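Local coordinates for protein mandelate racemase/muconate lactonizing enzyme (Roseovarius nubinhibens, PDB 2QDD) that probably catalyses a magnesium-dependent reaction of the enolase superfamily, its exact substrate being unknown, at residues L28-I40 with T47-Y59. Residues are numbered along the deposited sequence; the frame is centred on the assembly and turned at random.
Sequences LKFDRLDSTYLRI and TGWGEGCPWGHSY
The carbonyl oxygen Gly52 O takes two donors, Thr36 N at 2.9 Å and a water; that water also donates to Asp34 O and accepts from Thr36 OG1, bridging the strands where their pairing ends. From there the antiparallel ladder runs on through Leu38 with Gly50 and Ile40 with Gly48, both hydrogen-bonded pairs. Beside Tyr37, Ser35 OG donates to Glu51 OE2 (2.8 Å) on the anti side, 26° out of the carboxylate plane. With CG anti to the backbone N (chi1 -178°) and the chain extended beyond it, Glu51 reaches Ser35, its other oxygen, OE1, bonding Thr299 and Ala302 in the barrel domain. Farther along, Arg39 CB sits over one face of the Trp49 six-membered ring, 3.6 Å from its centroid, while Tyr37 CD1 meets Trp49 CE3 at 4.1 Å. An alanine in place of Trp49 is likely to leave the Arg39 methylenes without their flat support and a gap beside Tyr37. Past the ladder, Phe30 CE1 and Leu33 CD2 lie over one face of the Trp55 ring, offset toward its rim, and Phe30 CE2 packs on Gly56 CA at 3.6 Å. This hairpin belongs to the N-terminal capping domain: strand 5-22 pairs with 29-42 on its other edge, and helix 101-119 packs against Leu38 and Ile40, on the face they share.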
loop_
_atom_site.group_PDB
_atom_site.type_symbol
_atom_site.label_atom_id
_atom_site.label_comp_id
_atom_site.label_asym_id
_atom_site.label_seq_id
_atom_site.Cartn_x
_atom_site.Cartn_y
_atom_site.Cartn_z
ATOM N N LEU A 28 -15.019 37.624 -24.238
ATOM C CA LEU A 28 -14.286 38.158 -23.095
ATOM C C LEU A 28 -12.965 38.807 -23.511
ATOM O O LEU A 28 -12.069 38.143 -24.043
ATOM C CB LEU A 28 -14.022 37.061 -22.058
ATOM C CG LEU A 28 -14.876 37.014 -20.789
ATOM C CD1 LEU A 28 -14.929 35.584 -20.279
ATOM C CD2 LEU A 28 -14.332 37.948 -19.708
ATOM N N LYS A 29 -12.861 40.112 -23.274
ATOM C CA LYS A 29 -11.573 40.790 -23.177
ATOM C C LYS A 29 -11.246 40.989 -21.699
ATOM O O LYS A 29 -11.866 41.818 -21.027
ATOM C CB LYS A 29 -11.629 42.137 -23.910
ATOM C CG LYS A 29 -10.290 42.863 -24.029
ATOM C CD LYS A 29 -10.284 43.851 -25.194
ATOM C CE LYS A 29 -10.807 45.227 -24.787
ATOM N NZ LYS A 29 -12.237 45.424 -25.166
ATOM N N PHE A 30 -10.288 40.214 -21.194
ATOM C CA PHE A 30 -9.961 40.247 -19.771
ATOM C C PHE A 30 -9.120 41.464 -19.397
ATOM O O PHE A 30 -7.921 41.520 -19.665
ATOM C CB PHE A 30 -9.299 38.947 -19.300
ATOM C CG PHE A 30 -9.082 38.889 -17.811
ATOM C CD1 PHE A 30 -7.796 38.852 -17.284
ATOM C CD2 PHE A 30 -10.162 38.891 -16.933
ATOM C CE1 PHE A 30 -7.585 38.803 -15.909
ATOM C CE2 PHE A 30 -9.962 38.850 -15.559
ATOM C CZ PHE A 30 -8.671 38.803 -15.046
ATOM N N ASP A 31 -9.774 42.420 -18.748
ATOM C CA ASP A 31 -9.458 43.835 -18.881
ATOM C C ASP A 31 -9.022 44.396 -17.536
ATOM O O ASP A 31 -8.178 45.289 -17.464
ATOM C CB ASP A 31 -10.709 44.583 -19.358
ATOM C CG ASP A 31 -10.424 45.548 -20.491
ATOM O OD1 ASP A 31 -9.818 45.131 -21.504
ATOM O OD2 ASP A 31 -10.822 46.727 -20.376
ATOM N N ARG A 32 -9.616 43.866 -16.472
ATOM C CA ARG A 32 -9.603 44.516 -15.169
ATOM C C ARG A 32 -9.893 43.539 -14.032
ATOM O O ARG A 32 -10.419 42.442 -14.253
ATOM C CB ARG A 32 -10.596 45.683 -15.133
ATOM C CG ARG A 32 -12.021 45.321 -15.552
ATOM C CD ARG A 32 -12.665 46.418 -16.395
ATOM N NE ARG A 32 -12.189 47.751 -16.030
ATOM C CZ ARG A 32 -11.752 48.660 -16.896
ATOM N NH1 ARG A 32 -11.335 49.841 -16.456
ATOM N NH2 ARG A 32 -11.737 48.398 -18.198
ATOM N N LEU A 33 -9.556 43.956 -12.816
ATOM C CA LEU A 33 -9.786 43.145 -11.631
ATOM C C LEU A 33 -10.814 43.790 -10.713
ATOM O O LEU A 33 -10.836 45.009 -10.549
ATOM C CB LEU A 33 -8.475 42.902 -10.878
ATOM C CG LEU A 33 -7.382 42.057 -11.541
ATOM C CD1 LEU A 33 -6.223 41.865 -10.586
ATOM C CD2 LEU A 33 -7.893 40.706 -12.020
ATOM N N ASP A 34 -11.664 42.956 -10.126
ATOM C CA ASP A 34 -12.666 43.388 -9.160
ATOM C C ASP A 34 -12.078 43.150 -7.772
ATOM O O ASP A 34 -12.125 42.032 -7.242
ATOM C CB ASP A 34 -13.961 42.581 -9.379
ATOM C CG ASP A 34 -15.079 42.932 -8.400
ATOM O OD1 ASP A 34 -16.256 42.727 -8.772
ATOM O OD2 ASP A 34 -14.819 43.373 -7.260
ATOM N N SER A 35 -11.524 44.211 -7.195
ATOM C CA SER A 35 -10.940 44.149 -5.865
ATOM C C SER A 35 -11.917 44.626 -4.804
ATOM O O SER A 35 -12.679 45.563 -5.022
ATOM C CB SER A 35 -9.665 44.984 -5.800
ATOM O OG SER A 35 -9.018 44.816 -4.555
ATOM N N THR A 36 -11.878 43.968 -3.655
ATOM C CA THR A 36 -12.611 44.400 -2.482
ATOM C C THR A 36 -11.603 44.825 -1.421
ATOM O O THR A 36 -10.725 44.043 -1.051
ATOM C CB THR A 36 -13.498 43.257 -1.946
ATOM O OG1 THR A 36 -14.408 42.843 -2.970
ATOM C CG2 THR A 36 -14.292 43.700 -0.736
ATOM N N TYR A 37 -11.721 46.070 -0.961
ATOM C CA TYR A 37 -11.098 46.514 0.292
ATOM C C TYR A 37 -12.097 46.421 1.436
ATOM O O TYR A 37 -13.262 46.786 1.291
ATOM C CB TYR A 37 -10.611 47.961 0.182
ATOM C CG TYR A 37 -9.222 48.153 -0.395
ATOM C CD1 TYR A 37 -8.433 49.232 0.006
ATOM C CD2 TYR A 37 -8.699 47.274 -1.350
ATOM C CE1 TYR A 37 -7.164 49.431 -0.522
ATOM C CE2 TYR A 37 -7.427 47.463 -1.881
ATOM C CZ TYR A 37 -6.665 48.544 -1.463
ATOM O OH TYR A 37 -5.406 48.739 -1.984
ATOM N N LEU A 38 -11.628 45.936 2.578
ATOM C CA LEU A 38 -12.440 45.878 3.776
ATOM C C LEU A 38 -11.767 46.657 4.900
ATOM O O LEU A 38 -10.570 46.499 5.140
ATOM C CB LEU A 38 -12.682 44.424 4.180
ATOM C CG LEU A 38 -13.358 44.149 5.525
ATOM C CD1 LEU A 38 -14.854 44.461 5.516
ATOM C CD2 LEU A 38 -13.117 42.721 5.910
ATOM N N ARG A 39 -12.542 47.510 5.567
ATOM C CA ARG A 39 -12.075 48.238 6.745
ATOM C C ARG A 39 -12.804 47.704 7.962
ATOM O O ARG A 39 -14.031 47.656 7.975
ATOM C CB ARG A 39 -12.339 49.745 6.593
ATOM C CG ARG A 39 -12.017 50.556 7.847
ATOM C CD ARG A 39 -12.256 52.043 7.664
ATOM N NE ARG A 39 -13.673 52.381 7.584
ATOM C CZ ARG A 39 -14.157 53.460 6.973
ATOM N NH1 ARG A 39 -13.337 54.322 6.378
ATOM N NH2 ARG A 39 -15.469 53.674 6.956
ATOM N N ILE A 40 -12.044 47.298 8.973
ATOM C CA ILE A 40 -12.614 46.875 10.250
ATOM C C ILE A 40 -12.304 47.912 11.327
ATOM O O ILE A 40 -11.136 48.145 11.661
ATOM C CB ILE A 40 -12.079 45.483 10.705
ATOM C CG1 ILE A 40 -12.337 44.417 9.630
ATOM C CG2 ILE A 40 -12.694 45.087 12.043
ATOM C CD1 ILE A 40 -12.201 42.979 10.120
ATOM N N THR A 47 -7.930 50.385 13.743
ATOM C CA THR A 47 -8.594 50.094 12.486
ATOM C C THR A 47 -7.656 49.232 11.624
ATOM O O THR A 47 -6.467 49.539 11.495
ATOM C CB THR A 47 -8.963 51.428 11.773
ATOM O OG1 THR A 47 -10.077 52.036 12.445
ATOM C CG2 THR A 47 -9.297 51.226 10.304
ATOM N N GLY A 48 -8.190 48.146 11.061
ATOM C CA GLY A 48 -7.423 47.274 10.163
ATOM C C GLY A 48 -7.983 47.245 8.755
ATOM O O GLY A 48 -9.185 47.416 8.555
ATOM N N TRP A 49 -7.106 47.032 7.779
ATOM C CA TRP A 49 -7.521 46.868 6.389
ATOM C C TRP A 49 -7.155 45.504 5.810
ATOM O O TRP A 49 -6.070 44.979 6.070
ATOM C CB TRP A 49 -6.942 47.978 5.520
ATOM C CG TRP A 49 -7.526 49.330 5.814
ATOM C CD1 TRP A 49 -7.168 50.177 6.828
ATOM C CD2 TRP A 49 -8.566 49.995 5.084
ATOM N NE1 TRP A 49 -7.919 51.325 6.773
ATOM C CE2 TRP A 49 -8.782 51.242 5.711
ATOM C CE3 TRP A 49 -9.327 49.664 3.955
ATOM C CZ2 TRP A 49 -9.730 52.161 5.247
ATOM C CZ3 TRP A 49 -10.274 50.577 3.497
ATOM C CH2 TRP A 49 -10.465 51.810 4.144
ATOM N N GLY A 50 -8.079 44.939 5.034
ATOM C CA GLY A 50 -7.810 43.753 4.219
ATOM C C GLY A 50 -8.232 43.918 2.767
ATOM O O GLY A 50 -9.105 44.732 2.459
ATOM N N GLU A 51 -7.603 43.144 1.881
ATOM C CA GLU A 51 -7.963 43.095 0.466
ATOM C C GLU A 51 -8.253 41.671 -0.008
ATOM O O GLU A 51 -7.469 40.755 0.235
ATOM C CB GLU A 51 -6.851 43.698 -0.398
ATOM C CG GLU A 51 -7.192 43.729 -1.895
ATOM C CD GLU A 51 -6.086 44.306 -2.752
ATOM O OE1 GLU A 51 -5.006 44.621 -2.207
ATOM O OE2 GLU A 51 -6.300 44.438 -3.976
ATOM N N GLY A 52 -9.375 41.494 -0.695
ATOM C CA GLY A 52 -9.598 40.292 -1.490
ATOM C C GLY A 52 -9.763 40.630 -2.958
ATOM O O GLY A 52 -10.729 41.293 -3.350
ATOM N N CYS A 53 -8.820 40.181 -3.773
ATOM C CA CYS A 53 -8.906 40.394 -5.208
ATOM C C CYS A 53 -8.617 39.125 -6.027
ATOM O O CYS A 53 -7.460 38.835 -6.336
ATOM C CB CYS A 53 -8.008 41.553 -5.631
ATOM S SG CYS A 53 -8.132 41.950 -7.370
ATOM N N PRO A 54 -9.677 38.362 -6.366
ATOM C CA PRO A 54 -9.583 37.194 -7.250
ATOM C C PRO A 54 -9.079 37.544 -8.644
ATOM O O PRO A 54 -9.365 38.630 -9.148
ATOM C CB PRO A 54 -11.033 36.699 -7.322
ATOM C CG PRO A 54 -11.673 37.209 -6.070
ATOM C CD PRO A 54 -11.058 38.559 -5.880
ATOM N N TRP A 55 -8.330 36.634 -9.260
ATOM C CA TRP A 55 -7.834 36.851 -10.621
ATOM C C TRP A 55 -8.924 36.588 -11.664
ATOM O O TRP A 55 -8.942 35.543 -12.320
ATOM C CB TRP A 55 -6.593 36.001 -10.897
ATOM C CG TRP A 55 -5.871 36.405 -12.151
ATOM C CD1 TRP A 55 -5.935 35.791 -13.373
ATOM C CD2 TRP A 55 -4.974 37.512 -12.304
ATOM N NE1 TRP A 55 -5.134 36.449 -14.279
ATOM C CE2 TRP A 55 -4.533 37.509 -13.649
ATOM C CE3 TRP A 55 -4.497 38.505 -11.435
ATOM C CZ2 TRP A 55 -3.642 38.464 -14.147
ATOM C CZ3 TRP A 55 -3.605 39.457 -11.932
ATOM C CH2 TRP A 55 -3.188 39.426 -13.278
ATOM N N GLY A 56 -9.837 37.542 -11.810
ATOM C CA GLY A 56 -11.110 37.293 -12.482
ATOM C C GLY A 56 -11.982 36.311 -11.719
ATOM O O GLY A 56 -11.807 36.111 -10.518
ATOM N N HIS A 57 -12.925 35.696 -12.424
ATOM C CA HIS A 57 -13.850 34.750 -11.811
ATOM C C HIS A 57 -13.681 33.325 -12.348
ATOM O O HIS A 57 -14.469 32.447 -12.010
ATOM C CB HIS A 57 -15.302 35.229 -11.965
ATOM C CG HIS A 57 -15.687 35.580 -13.369
ATOM N ND1 HIS A 57 -15.988 34.627 -14.320
ATOM C CD2 HIS A 57 -15.827 36.780 -13.982
ATOM C CE1 HIS A 57 -16.286 35.225 -15.461
ATOM N NE2 HIS A 57 -16.197 36.530 -15.282
ATOM N N SER A 58 -12.651 33.106 -13.169
ATOM C CA SER A 58 -12.445 31.812 -13.813
ATOM C C SER A 58 -11.207 31.076 -13.294
ATOM O O SER A 58 -11.041 29.881 -13.540
ATOM C CB SER A 58 -12.400 31.969 -15.339
ATOM O OG SER A 58 -11.093 32.263 -15.799
ATOM N N TYR A 59 -10.350 31.789 -12.568
ATOM C CA TYR A 59 -9.070 31.250 -12.107
ATOM C C TYR A 59 -9.219 30.238 -10.962
ATOM O O TYR A 59 -8.652 29.146 -11.015
ATOM C CB TYR A 59 -8.129 32.396 -11.707
ATOM C CG TYR A 59 -6.777 31.954 -11.197
ATOM C CD1 TYR A 59 -5.888 31.256 -12.014
ATOM C CD2 TYR A 59 -6.383 32.246 -9.897
ATOM C CE1 TYR A 59 -4.645 30.845 -11.537
ATOM C CE2 TYR A 59 -5.148 31.839 -9.408
ATOM C CZ TYR A 59 -4.285 31.140 -10.231
ATOM O OH TYR A 59 -3.059 30.744 -9.740
HETATM O O HOH W 1 -13.138 41.306 -4.788
HETATM O O HOH W 2 -11.624 40.142 -9.453
#